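Local atomic coordinates of effector protein hopAB3 (Pseudomonas syringae pv. maculicola, PDB entry 3TJY), a protein that is a secreted type III effector recognised by the tomato resistance protein Pto, triggering immunity in resistant plants and promoting virulence in susceptible ones. Residues A[5-10]-A[63-68]. Sequence-based numbering, arbitrary orientation.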
loop_
_atom_site.group_PDB
_atom_site.type_symbol
_atom_site.label_atom_id
_atom_site.label_comp_id
_atom_site.label_asym_id
_atom_site.label_seq_id
_atom_site.Cartn_x
_atom_site.Cartn_y
_atom_site.Cartn_z
ATOM N N PRO A 5 0.809 10.171 8.340
ATOM C CA PRO A 5 2.150 9.684 8.672
ATOM C C PRO A 5 2.267 8.172 8.548
ATOM O O PRO A 5 3.344 7.663 8.210
ATOM C CB PRO A 5 2.349 10.124 10.134
ATOM C CG PRO A 5 0.994 10.508 10.633
ATOM C CD PRO A 5 0.231 10.988 9.412
ATOM N N ARG A 6 1.192 7.442 8.821
ATOM C CA ARG A 6 1.267 5.994 8.638
ATOM C C ARG A 6 1.468 5.620 7.172
ATOM O O ARG A 6 2.283 4.753 6.861
ATOM C CB ARG A 6 0.053 5.265 9.241
ATOM C CG ARG A 6 0.250 3.765 9.253
ATOM C CD ARG A 6 -0.860 3.035 9.984
ATOM N NE ARG A 6 -0.531 1.625 10.190
ATOM C CZ ARG A 6 -0.448 1.045 11.385
ATOM N NH1 ARG A 6 -0.679 1.748 12.490
ATOM N NH2 ARG A 6 -0.142 -0.243 11.480
ATOM N N ALA A 7 0.736 6.269 6.267
ATOM C CA ALA A 7 0.917 6.007 4.840
ATOM C C ALA A 7 2.329 6.342 4.399
ATOM O O ALA A 7 2.910 5.644 3.562
ATOM C CB ALA A 7 -0.103 6.794 4.022
ATOM N N ASN A 8 2.893 7.414 4.952
ATOM C CA ASN A 8 4.275 7.771 4.606
ATOM C C ASN A 8 5.279 6.725 5.060
ATOM O O ASN A 8 6.289 6.493 4.386
ATOM C CB ASN A 8 4.644 9.128 5.210
ATOM C CG ASN A 8 3.918 10.269 4.550
ATOM O OD1 ASN A 8 3.519 10.181 3.385
ATOM N ND2 ASN A 8 3.761 11.367 5.287
ATOM N N ARG A 9 5.018 6.128 6.227
ATOM C CA ARG A 9 5.833 5.031 6.741
ATOM C C ARG A 9 5.719 3.803 5.820
ATOM O O ARG A 9 6.707 3.109 5.572
ATOM C CB ARG A 9 5.402 4.680 8.173
ATOM C CG ARG A 9 6.027 3.426 8.750
ATOM C CD ARG A 9 7.542 3.540 8.821
ATOM N NE ARG A 9 8.123 2.581 9.758
ATOM C CZ ARG A 9 9.413 2.262 9.788
ATOM N NH1 ARG A 9 9.865 1.383 10.674
ATOM N NH2 ARG A 9 10.250 2.817 8.923
ATOM N N ILE A 10 4.521 3.539 5.305
ATOM C CA ILE A 10 4.353 2.443 4.347
ATOM C C ILE A 10 5.250 2.690 3.134
ATOM O O ILE A 10 5.985 1.805 2.704
ATOM C CB ILE A 10 2.870 2.270 3.916
ATOM C CG1 ILE A 10 2.014 1.858 5.116
ATOM C CG2 ILE A 10 2.739 1.192 2.850
ATOM C CD1 ILE A 10 0.469 1.910 4.829
ATOM N N SER A 63 -11.285 3.322 3.498
ATOM C CA SER A 63 -10.631 3.486 4.794
ATOM C C SER A 63 -9.665 4.653 4.753
ATOM O O SER A 63 -9.067 4.928 3.715
ATOM C CB SER A 63 -9.905 2.215 5.213
ATOM O OG SER A 63 -8.752 2.021 4.415
ATOM N N GLU A 64 -9.510 5.342 5.879
ATOM C CA GLU A 64 -8.593 6.485 5.930
ATOM C C GLU A 64 -7.188 6.112 5.482
ATOM O O GLU A 64 -6.518 6.879 4.777
ATOM C CB GLU A 64 -8.558 7.111 7.332
ATOM C CG GLU A 64 -9.745 7.994 7.655
ATOM C CD GLU A 64 -9.645 8.589 9.049
ATOM O OE1 GLU A 64 -8.783 8.119 9.828
ATOM O OE2 GLU A 64 -10.421 9.520 9.359
ATOM N N LEU A 65 -6.719 4.929 5.882
ATOM C CA LEU A 65 -5.353 4.543 5.537
ATOM C C LEU A 65 -5.232 4.245 4.055
ATOM O O LEU A 65 -4.243 4.621 3.427
ATOM C CB LEU A 65 -4.889 3.342 6.377
ATOM C CG LEU A 65 -3.427 2.943 6.139
ATOM C CD1 LEU A 65 -2.465 4.088 6.529
ATOM C CD2 LEU A 65 -3.096 1.684 6.951
ATOM N N ALA A 66 -6.222 3.571 3.477
ATOM C CA ALA A 66 -6.150 3.289 2.044
ATOM C C ALA A 66 -6.158 4.577 1.237
ATOM O O ALA A 66 -5.455 4.692 0.227
ATOM C CB ALA A 66 -7.287 2.375 1.610
ATOM N N ILE A 67 -6.965 5.548 1.666
ATOM C CA ILE A 67 -7.005 6.833 0.980
ATOM C C ILE A 67 -5.651 7.521 1.106
ATOM O O ILE A 67 -5.101 8.020 0.120
ATOM C CB ILE A 67 -8.109 7.744 1.564
ATOM C CG1 ILE A 67 -9.482 7.177 1.250
ATOM C CG2 ILE A 67 -7.982 9.168 1.029
ATOM C CD1 ILE A 67 -10.630 7.856 2.002
ATOM N N ALA A 68 -5.117 7.568 2.321
ATOM C CA ALA A 68 -3.828 8.230 2.537
ATOM C C ALA A 68 -2.720 7.553 1.749
ATOM O O ALA A 68 -1.842 8.222 1.225
ATOM C CB ALA A 68 -3.473 8.271 4.038
#
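Leu65 CD2 meets the flat guanidinium end of Arg6 obliquely, 4.1 Å from Arg6 NE. The contact packs helix 3-16 against helix 64-77, the first and last helices of the small helical bundle that forms the Pto-binding domain. The axes of the two short segments come within 8.9 Å of each other and cross at -57°. The extended Arg6 chain crosses Leu65 at about a right angle, with Arg6 CG 3.9 Å from Leu65 CD1. Weak hydrogen bonds from Arg6 NE to His50 ND1 and from Arg6 NH2 to Gln49 O tie the head of the chain to helix 41-50. Leu65, its CG anti to the backbone N (chi1 -176°), places CD1 and CD2 along the Arg6 chain. CD1 fits between Arg6, the backbone N of Ala7 and Ile10, whose CD1 meets it tip to tip at 4.0 Å. His50 and Phe51 also touch both Leu65 and Ile10, linking the pair to helix 41-50 and the loop after it. No hydrogen bond joins the two segments, and small residues bring their backbones together one turn beyond Leu65: Ala7 CB lies 3.7 Å from Ala68 CB and closer still, 3.5 Å, to the carbonyl carbon of Ala68.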